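PDB 2Z5L: tylactone synthase starter module and modules 1 & 2 from Streptomyces fradiae, which probably catalyses, as the first ketoreductase of the tylosin polyketide synthase, the stereospecific NADPH-dependent reduction of a beta-keto group on the growing polyketide chain. Local coordinates for residues T24-T32 with D472-W482; G267-R277 with A297-L307. All coordinates share one frame; numbering follows the deposited sequence.

Interaction 1: residues T24-T32 with D472-W482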
loop_
_atom_site.group_PDB
_atom_site.type_symbol
_atom_site.label_atom_id
_atom_site.label_comp_id
_atom_site.label_asym_id
_atom_site.label_seq_id
_atom_site.Cartn_x
_atom_site.Cartn_y
_atom_site.Cartn_z
ATOM N N THR A 24 -6.856 -18.449 13.566
ATOM C CA THR A 24 -6.677 -17.268 12.733
ATOM C C THR A 24 -5.813 -17.543 11.504
ATOM O O THR A 24 -5.534 -16.625 10.733
ATOM C CB THR A 24 -6.017 -16.121 13.511
ATOM O OG1 THR A 24 -4.711 -16.527 13.936
ATOM C CG2 THR A 24 -6.854 -15.734 14.719
ATOM N N ASP A 25 -5.369 -18.787 11.322
ATOM C CA ASP A 25 -4.549 -19.100 10.154
ATOM C C ASP A 25 -5.381 -19.053 8.870
ATOM O O ASP A 25 -4.831 -19.025 7.774
ATOM C CB ASP A 25 -3.872 -20.476 10.279
ATOM C CG ASP A 25 -2.666 -20.466 11.220
ATOM O OD1 ASP A 25 -1.859 -19.519 11.164
ATOM O OD2 ASP A 25 -2.519 -21.420 12.010
ATOM N N ALA A 26 -6.702 -19.041 9.005
ATOM C CA ALA A 26 -7.573 -18.984 7.841
ATOM C C ALA A 26 -7.747 -17.538 7.373
ATOM O O ALA A 26 -8.500 -17.274 6.436
ATOM C CB ALA A 26 -8.935 -19.591 8.166
ATOM N N TRP A 27 -7.047 -16.616 8.028
ATOM C CA TRP A 27 -7.117 -15.200 7.695
ATOM C C TRP A 27 -5.816 -14.730 7.073
ATOM O O TRP A 27 -5.701 -13.576 6.679
ATOM C CB TRP A 27 -7.383 -14.356 8.951
ATOM C CG TRP A 27 -8.695 -14.629 9.624
ATOM C CD1 TRP A 27 -9.742 -15.354 9.124
ATOM C CD2 TRP A 27 -9.118 -14.149 10.913
ATOM N NE1 TRP A 27 -10.788 -15.352 10.018
ATOM C CE2 TRP A 27 -10.434 -14.622 11.122
ATOM C CE3 TRP A 27 -8.514 -13.364 11.908
ATOM C CZ2 TRP A 27 -11.158 -14.337 12.284
ATOM C CZ3 TRP A 27 -9.241 -13.080 13.070
ATOM C CH2 TRP A 27 -10.547 -13.568 13.245
ATOM N N ARG A 28 -4.844 -15.623 6.976
ATOM C CA ARG A 28 -3.541 -15.270 6.432
ATOM C C ARG A 28 -3.418 -15.402 4.915
ATOM O O ARG A 28 -3.594 -16.483 4.357
ATOM C CB ARG A 28 -2.459 -16.125 7.097
ATOM C CG ARG A 28 -2.285 -15.885 8.593
ATOM C CD ARG A 28 -1.381 -16.943 9.178
ATOM N NE ARG A 28 -0.145 -17.063 8.416
ATOM C CZ ARG A 28 0.868 -16.210 8.498
ATOM N NH1 ARG A 28 0.790 -15.174 9.326
ATOM N NH2 ARG A 28 1.944 -16.382 7.734
ATOM N N TYR A 29 -3.102 -14.293 4.254
ATOM C CA TYR A 29 -2.926 -14.284 2.808
ATOM C C TYR A 29 -1.638 -13.554 2.454
ATOM O O TYR A 29 -1.051 -12.849 3.281
ATOM C CB TYR A 29 -4.101 -13.598 2.122
ATOM C CG TYR A 29 -5.454 -14.159 2.478
ATOM C CD1 TYR A 29 -6.075 -13.822 3.676
ATOM C CD2 TYR A 29 -6.133 -15.000 1.594
ATOM C CE1 TYR A 29 -7.342 -14.303 3.983
ATOM C CE2 TYR A 29 -7.405 -15.490 1.894
ATOM C CZ TYR A 29 -8.006 -15.135 3.085
ATOM O OH TYR A 29 -9.279 -15.574 3.381
ATOM N N ARG A 30 -1.197 -13.720 1.215
ATOM C CA ARG A 30 0.027 -13.073 0.777
ATOM C C ARG A 30 -0.001 -12.801 -0.718
ATOM O O ARG A 30 -0.895 -13.259 -1.430
ATOM C CB ARG A 30 1.240 -13.941 1.136
ATOM C CG ARG A 30 1.417 -15.198 0.286
ATOM C CD ARG A 30 2.633 -16.012 0.731
ATOM N NE ARG A 30 3.671 -15.179 1.347
ATOM C CZ ARG A 30 3.823 -15.009 2.661
ATOM N NH1 ARG A 30 3.008 -15.620 3.509
ATOM N NH2 ARG A 30 4.787 -14.224 3.130
ATOM N N VAL A 31 0.982 -12.049 -1.192
ATOM C CA VAL A 31 1.047 -11.726 -2.604
ATOM C C VAL A 31 2.141 -12.507 -3.308
ATOM O O VAL A 31 3.314 -12.435 -2.941
ATOM C CB VAL A 31 1.286 -10.218 -2.825
ATOM C CG1 VAL A 31 1.431 -9.932 -4.313
ATOM C CG2 VAL A 31 0.124 -9.424 -2.251
ATOM N N THR A 32 1.738 -13.263 -4.321
ATOM C CA THR A 32 2.660 -14.062 -5.107
ATOM C C THR A 32 2.588 -13.615 -6.559
ATOM O O THR A 32 1.724 -12.814 -6.938
ATOM C CB THR A 32 2.305 -15.565 -5.033
ATOM O OG1 THR A 32 0.918 -15.753 -5.365
ATOM C CG2 THR A 32 2.580 -16.107 -3.635
ATOM N N ASP A 472 7.393 -13.376 9.461
ATOM C CA ASP A 472 6.918 -12.900 8.172
ATOM C C ASP A 472 7.495 -11.532 7.819
ATOM O O ASP A 472 7.918 -10.773 8.696
ATOM C CB ASP A 472 5.388 -12.774 8.161
ATOM C CG ASP A 472 4.680 -14.089 8.361
ATOM O OD1 ASP A 472 4.935 -15.047 7.594
ATOM O OD2 ASP A 472 3.841 -14.158 9.282
ATOM N N VAL A 473 7.508 -11.236 6.519
ATOM C CA VAL A 473 7.968 -9.951 6.009
ATOM C C VAL A 473 6.686 -9.171 5.723
ATOM O O VAL A 473 6.482 -8.079 6.250
ATOM C CB VAL A 473 8.808 -10.121 4.719
ATOM C CG1 VAL A 473 9.060 -8.762 4.071
ATOM C CG2 VAL A 473 10.153 -10.779 5.067
ATOM N N CYS A 474 5.816 -9.738 4.895
ATOM C CA CYS A 474 4.536 -9.105 4.600
ATOM C C CYS A 474 3.492 -10.192 4.544
ATOM O O CYS A 474 3.705 -11.251 3.953
ATOM C CB CYS A 474 4.546 -8.347 3.262
ATOM S SG CYS A 474 5.353 -6.730 3.306
ATOM N N VAL A 475 2.366 -9.933 5.180
ATOM C CA VAL A 475 1.285 -10.887 5.188
ATOM C C VAL A 475 0.010 -10.106 5.360
ATOM O O VAL A 475 0.015 -9.034 5.966
ATOM C CB VAL A 475 1.441 -11.907 6.347
ATOM C CG1 VAL A 475 1.425 -11.187 7.693
ATOM C CG2 VAL A 475 0.334 -12.948 6.278
ATOM N N THR A 476 -1.070 -10.632 4.791
ATOM C CA THR A 476 -2.374 -10.005 4.891
ATOM C C THR A 476 -3.183 -10.845 5.858
ATOM O O THR A 476 -3.413 -12.037 5.628
ATOM C CB THR A 476 -3.130 -9.985 3.529
ATOM O OG1 THR A 476 -2.410 -9.194 2.579
ATOM C CG2 THR A 476 -4.521 -9.393 3.703
ATOM N N VAL A 477 -3.596 -10.236 6.958
ATOM C CA VAL A 477 -4.404 -10.942 7.937
ATOM C C VAL A 477 -5.786 -10.332 7.858
ATOM O O VAL A 477 -6.018 -9.248 8.391
ATOM C CB VAL A 477 -3.852 -10.757 9.366
ATOM C CG1 VAL A 477 -4.754 -11.467 10.360
ATOM C CG2 VAL A 477 -2.433 -11.303 9.456
ATOM N N VAL A 478 -6.702 -11.009 7.178
ATOM C CA VAL A 478 -8.059 -10.490 7.049
ATOM C C VAL A 478 -9.113 -11.580 7.127
ATOM O O VAL A 478 -8.897 -12.704 6.685
ATOM C CB VAL A 478 -8.278 -9.771 5.696
ATOM C CG1 VAL A 478 -9.622 -9.061 5.709
ATOM C CG2 VAL A 478 -7.154 -8.800 5.413
ATOM N N ASP A 479 -10.267 -11.229 7.676
ATOM C CA ASP A 479 -11.374 -12.165 7.775
ATOM C C ASP A 479 -12.392 -11.753 6.714
ATOM O O ASP A 479 -13.018 -10.689 6.816
ATOM C CB ASP A 479 -11.998 -12.114 9.171
ATOM C CG ASP A 479 -13.177 -13.060 9.313
ATOM O OD1 ASP A 479 -13.114 -14.174 8.753
ATOM O OD2 ASP A 479 -14.160 -12.699 9.988
ATOM N N VAL A 480 -12.553 -12.608 5.698
ATOM C CA VAL A 480 -13.455 -12.334 4.573
ATOM C C VAL A 480 -14.428 -13.433 4.157
ATOM O O VAL A 480 -14.055 -14.596 4.049
ATOM C CB VAL A 480 -12.678 -12.021 3.287
ATOM C CG1 VAL A 480 -13.547 -11.202 2.351
ATOM C CG2 VAL A 480 -11.379 -11.345 3.608
ATOM N N ASP A 481 -15.666 -13.032 3.882
ATOM C CA ASP A 481 -16.704 -13.946 3.416
ATOM C C ASP A 481 -16.585 -14.026 1.886
ATOM O O ASP A 481 -17.341 -13.382 1.157
ATOM C CB ASP A 481 -18.090 -13.418 3.799
ATOM C CG ASP A 481 -19.218 -14.302 3.294
ATOM O OD1 ASP A 481 -20.403 -13.910 3.464
ATOM O OD2 ASP A 481 -18.924 -15.384 2.733
ATOM N N TRP A 482 -15.618 -14.811 1.417
ATOM C CA TRP A 482 -15.374 -14.988 -0.009
ATOM C C TRP A 482 -16.634 -15.250 -0.828
ATOM O O TRP A 482 -16.693 -14.903 -2.009
ATOM C CB TRP A 482 -14.390 -16.132 -0.228
ATOM C CG TRP A 482 -12.983 -15.806 0.169
ATOM C CD1 TRP A 482 -12.191 -16.506 1.037
ATOM C CD2 TRP A 482 -12.176 -14.735 -0.335
ATOM N NE1 TRP A 482 -10.939 -15.939 1.100
ATOM C CE2 TRP A 482 -10.904 -14.851 0.267
ATOM C CE3 TRP A 482 -12.404 -13.691 -1.240
ATOM C CZ2 TRP A 482 -9.863 -13.963 -0.005
ATOM C CZ3 TRP A 482 -11.373 -12.809 -1.514
ATOM C CH2 TRP A 482 -10.113 -12.951 -0.896
HETATM O O HOH W 1 -10.640 -14.666 5.569
HETATM O O HOH W 2 2.567 -10.974 0.843
#

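Interaction 2: residues G267-R277 with A297-L307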
loop_
_atom_site.group_PDB
_atom_site.type_symbol
_atom_site.label_atom_id
_atom_site.label_comp_id
_atom_site.label_asym_id
_atom_site.label_seq_id
_atom_site.Cartn_x
_atom_site.Cartn_y
_atom_site.Cartn_z
ATOM N N GLY A 267 -0.058 4.987 20.383
ATOM C CA GLY A 267 -0.421 4.209 21.565
ATOM C C GLY A 267 -1.720 4.615 22.266
ATOM O O GLY A 267 -2.197 3.889 23.127
ATOM N N MET A 268 -2.293 5.771 21.935
ATOM C CA MET A 268 -3.536 6.159 22.582
ATOM C C MET A 268 -4.724 5.891 21.636
ATOM O O MET A 268 -5.828 6.393 21.851
ATOM C CB MET A 268 -3.484 7.629 23.023
ATOM C CG MET A 268 -2.441 7.888 24.139
ATOM S SD MET A 268 -2.929 7.087 25.721
ATOM C CE MET A 268 -4.033 8.293 26.323
ATOM N N GLY A 269 -4.476 5.090 20.595
ATOM C CA GLY A 269 -5.496 4.714 19.624
ATOM C C GLY A 269 -6.108 3.387 20.029
ATOM O O GLY A 269 -5.612 2.734 20.951
ATOM N N ALA A 270 -7.174 2.965 19.355
ATOM C CA ALA A 270 -7.851 1.707 19.707
ATOM C C ALA A 270 -6.916 0.507 19.677
ATOM O O ALA A 270 -6.943 -0.339 20.566
ATOM C CB ALA A 270 -9.047 1.459 18.749
ATOM N N ILE A 271 -6.113 0.422 18.629
ATOM C CA ILE A 271 -5.164 -0.665 18.510
ATOM C C ILE A 271 -4.034 -0.444 19.533
ATOM O O ILE A 271 -3.723 -1.325 20.332
ATOM C CB ILE A 271 -4.607 -0.718 17.075
ATOM C CG1 ILE A 271 -5.689 -1.268 16.140
ATOM C CG2 ILE A 271 -3.351 -1.587 17.024
ATOM C CD1 ILE A 271 -5.355 -1.199 14.661
ATOM N N GLY A 272 -3.454 0.749 19.516
ATOM C CA GLY A 272 -2.384 1.076 20.452
ATOM C C GLY A 272 -2.624 0.629 21.891
ATOM O O GLY A 272 -1.839 -0.145 22.451
ATOM N N ARG A 273 -3.718 1.091 22.494
ATOM C CA ARG A 273 -4.032 0.722 23.869
ATOM C C ARG A 273 -4.072 -0.790 24.056
ATOM O O ARG A 273 -3.434 -1.330 24.958
ATOM C CB ARG A 273 -5.349 1.368 24.305
ATOM C CG ARG A 273 -5.316 2.900 24.259
ATOM C CD ARG A 273 -6.553 3.564 24.890
ATOM N NE ARG A 273 -6.626 4.968 24.516
ATOM C CZ ARG A 273 -6.639 5.981 25.377
ATOM N NH1 ARG A 273 -6.582 5.770 26.691
ATOM N NH2 ARG A 273 -6.720 7.218 24.912
ATOM N N ARG A 274 -4.801 -1.469 23.181
ATOM C CA ARG A 274 -4.938 -2.922 23.206
ATOM C C ARG A 274 -3.601 -3.641 23.107
ATOM O O ARG A 274 -3.351 -4.625 23.804
ATOM C CB ARG A 274 -5.814 -3.355 22.032
ATOM C CG ARG A 274 -5.724 -4.827 21.705
ATOM C CD ARG A 274 -6.633 -5.605 22.596
ATOM N NE ARG A 274 -8.011 -5.172 22.387
ATOM C CZ ARG A 274 -9.067 -5.800 22.885
ATOM N NH1 ARG A 274 -8.893 -6.893 23.622
ATOM N NH2 ARG A 274 -10.289 -5.347 22.632
ATOM N N LEU A 275 -2.762 -3.161 22.201
ATOM C CA LEU A 275 -1.444 -3.747 21.987
ATOM C C LEU A 275 -0.664 -3.589 23.276
ATOM O O LEU A 275 -0.063 -4.535 23.769
ATOM C CB LEU A 275 -0.741 -2.995 20.862
ATOM C CG LEU A 275 0.186 -3.802 19.952
ATOM C CD1 LEU A 275 1.101 -2.821 19.202
ATOM C CD2 LEU A 275 0.995 -4.796 20.716
ATOM N N ALA A 276 -0.693 -2.382 23.829
ATOM C CA ALA A 276 0.036 -2.115 25.058
ATOM C C ALA A 276 -0.379 -3.034 26.215
ATOM O O ALA A 276 0.470 -3.676 26.823
ATOM C CB ALA A 276 -0.128 -0.648 25.445
ATOM N N ARG A 277 -1.673 -3.111 26.521
ATOM C CA ARG A 277 -2.117 -3.977 27.604
ATOM C C ARG A 277 -1.664 -5.421 27.420
ATOM O O ARG A 277 -1.319 -6.100 28.384
ATOM C CB ARG A 277 -3.643 -3.939 27.730
ATOM C CG ARG A 277 -4.207 -2.615 28.217
ATOM C CD ARG A 277 -5.744 -2.649 28.256
ATOM N NE ARG A 277 -6.349 -1.391 28.656
ATOM C CZ ARG A 277 -6.503 -0.989 29.917
ATOM N NH1 ARG A 277 -6.091 -1.752 30.924
ATOM N NH2 ARG A 277 -7.086 0.177 30.176
ATOM N N ALA A 297 -3.326 13.282 27.019
ATOM C CA ALA A 297 -4.385 12.620 26.265
ATOM C C ALA A 297 -5.453 12.012 27.180
ATOM O O ALA A 297 -5.196 11.677 28.329
ATOM C CB ALA A 297 -3.792 11.547 25.365
ATOM N N PRO A 298 -6.677 11.838 26.658
ATOM C CA PRO A 298 -7.756 11.269 27.483
ATOM C C PRO A 298 -7.553 9.862 28.059
ATOM O O PRO A 298 -7.407 8.875 27.332
ATOM C CB PRO A 298 -9.000 11.410 26.585
ATOM C CG PRO A 298 -8.461 11.396 25.196
ATOM C CD PRO A 298 -7.139 12.175 25.295
ATOM N N GLY A 299 -7.560 9.800 29.385
ATOM C CA GLY A 299 -7.366 8.545 30.083
ATOM C C GLY A 299 -5.917 8.085 29.981
ATOM O O GLY A 299 -5.617 6.909 30.214
ATOM N N ALA A 300 -5.031 9.017 29.613
ATOM C CA ALA A 300 -3.603 8.723 29.452
ATOM C C ALA A 300 -3.061 8.237 30.778
ATOM O O ALA A 300 -2.511 7.137 30.862
ATOM C CB ALA A 300 -2.851 9.970 28.981
ATOM N N ALA A 301 -3.273 9.046 31.812
ATOM C CA ALA A 301 -2.816 8.762 33.167
ATOM C C ALA A 301 -3.405 7.460 33.694
ATOM O O ALA A 301 -2.706 6.623 34.285
ATOM C CB ALA A 301 -3.185 9.947 34.112
ATOM N N GLU A 302 -4.704 7.286 33.479
ATOM C CA GLU A 302 -5.401 6.086 33.924
ATOM C C GLU A 302 -4.831 4.839 33.259
ATOM O O GLU A 302 -4.547 3.843 33.926
ATOM C CB GLU A 302 -6.899 6.198 33.635
ATOM C CG GLU A 302 -7.608 7.279 34.436
ATOM C CD GLU A 302 -7.315 8.673 33.921
ATOM O OE1 GLU A 302 -6.667 8.792 32.859
ATOM O OE2 GLU A 302 -7.733 9.651 34.575
ATOM N N LEU A 303 -4.667 4.898 31.942
ATOM C CA LEU A 303 -4.104 3.776 31.184
ATOM C C LEU A 303 -2.701 3.359 31.660
ATOM O O LEU A 303 -2.442 2.168 31.854
ATOM C CB LEU A 303 -4.044 4.141 29.698
ATOM C CG LEU A 303 -4.029 3.029 28.633
ATOM C CD1 LEU A 303 -3.127 3.456 27.491
ATOM C CD2 LEU A 303 -3.578 1.714 29.200
ATOM N N ALA A 304 -1.810 4.335 31.840
ATOM C CA ALA A 304 -0.432 4.062 32.264
ATOM C C ALA A 304 -0.372 3.384 33.629
ATOM O O ALA A 304 0.429 2.477 33.837
ATOM C CB ALA A 304 0.382 5.355 32.277
ATOM N N GLU A 305 -1.210 3.836 34.560
ATOM C CA GLU A 305 -1.266 3.243 35.895
ATOM C C GLU A 305 -1.650 1.764 35.820
ATOM O O GLU A 305 -1.047 0.926 36.491
ATOM C CB GLU A 305 -2.288 3.970 36.776
ATOM C CG GLU A 305 -1.870 5.310 37.340
ATOM C CD GLU A 305 -2.964 5.894 38.237
ATOM O OE1 GLU A 305 -3.596 5.099 38.975
ATOM O OE2 GLU A 305 -3.188 7.131 38.219
ATOM N N GLU A 306 -2.653 1.427 35.017
ATOM C CA GLU A 306 -3.053 0.028 34.918
ATOM C C GLU A 306 -1.954 -0.779 34.244
ATOM O O GLU A 306 -1.750 -1.926 34.591
ATOM C CB GLU A 306 -4.366 -0.090 34.140
ATOM C CG GLU A 306 -5.454 0.792 34.725
ATOM C CD GLU A 306 -6.807 0.630 34.049
ATOM O OE1 GLU A 306 -7.694 1.454 34.354
ATOM O OE2 GLU A 306 -6.960 -0.313 33.239
ATOM N N LEU A 307 -1.239 -0.163 33.301
ATOM C CA LEU A 307 -0.164 -0.845 32.591
ATOM C C LEU A 307 1.031 -1.150 33.514
ATOM O O LEU A 307 1.671 -2.189 33.388
ATOM C CB LEU A 307 0.294 -0.004 31.382
ATOM C CG LEU A 307 -0.685 0.262 30.228
ATOM C CD1 LEU A 307 -0.035 1.131 29.178
ATOM C CD2 LEU A 307 -1.127 -1.051 29.611
#

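Interaction 1: residues T24-T32 with D472-W482
Tyr29 and Thr476 face each other as an antiparallel hydrogen-bonded pair: Tyr29 N lies 2.7 Å from Thr476 O, and Thr476 N returns the bond to Tyr29 O at 2.7 Å. Arg28 and Val477 form the adjoining non-hydrogen-bonded pair, and Val478 N donates to Trp27 O at 2.8 Å. On the sheet face that carries Tyr29, the phenol lies alongside the Trp482 indole, Tyr29 CE2 against Trp482 CZ2. Trp482 NE1 donates to Tyr29 OH at 2.8 Å, but along a bent path (133° at the hydrogen). One water binds the same hydroxyl, Val478 O and Val480 N.

On the face of Arg28, its guanidinium meets the Asp472 carboxylate end-on. Arg28 NH1 reaches Asp472 OD2 at 3.2 Å and Arg28 NH2 reaches Asp472 OD1 at 3.3 Å, both on the syn side but tilted well out of the carboxylate plane. A bend at chi3 (51°) turns the group to this position, and Val475 CG2 covers one guanidinium face. At the other end of the contact, Asp479 CB sits over the Trp27 five-membered ring, a CH-pi contact 3.6 Å from its centroid.

In the second shell, Arg28 NE binds Ala249 O, Arg453 forms a salt bridge with Asp479, and helix 457-470 packs Ala467 against Arg28 and Asp472. This antiparallel pairing joins the N-terminal strand to strand 474-477 near the chain's end, and the buried Arg28-Asp472 charges probably stabilise each other.

Interaction 2: residues G267-R277 with A297-L307
Arg273 reaches from helix 270-277 to Leu303 and Pro298. With CG anti to the carbonyl carbon (chi1 -61°) and the chain extended from CG to NE, it carries its guanidinium from CB to the turn before helix 300-307. On the way, Arg273 CG rests 3.9 Å from Leu303 CD1. At the tip, Arg273 NH2 and NH1 both donate to Pro298 O, at 3.0 Å and 3.3 Å, and the acceptor lies near the guanidinium plane. The other edge turns back to its own segment: NH2 also bonds Met268 O, with a weaker bond from NE. With Met268 SD above one face, these bonds fix the rotation of the group.

Met268 is bent at chi2 and chi3, and Met268 SD lies 4.0 Å from Leu303 CD1. One helical turn beyond Arg273, Arg277 places NH1 2.9 Å and NH2 3.1 Å from Glu306 OE2, both from the same face of the carboxylate. Leu303 CD2 lies over one guanidinium face, and Leu307 CD2 packs 3.7 Å from Arg277 CG. Inward, Leu307 touches Leu289 and Val314 of the strands below.

The short helix axes approach to 10.9 Å and run in nearly the same direction, 21° apart, as expected for neighbouring helices on one side of a Rossmann fold. Gly267, Gly269 and Gly272 are consistent with the glycine-rich turn that in ketoreductases of this family usually binds NADPH.

Near the N terminus, segment 24-32 enters strand 28-35, whose partner 474-477 arrives only after some 440 further residues, so interaction 1 closes a very long loop. Interaction 2 lies wholly within that loop: 267-277 and 297-307 are 20 residues apart at their closest ends, with strand 286-291 between them. The contacts therefore nest and do not cross. Interaction 1 joins the first strand of the chain to one near its end, with 474-477 set between strands 28-35 and 426-430. Interaction 2 links consecutive helices of the Rossmann region. Their centres are about 27 Å apart, and their nearest atoms about 10 Å, so they do not touch.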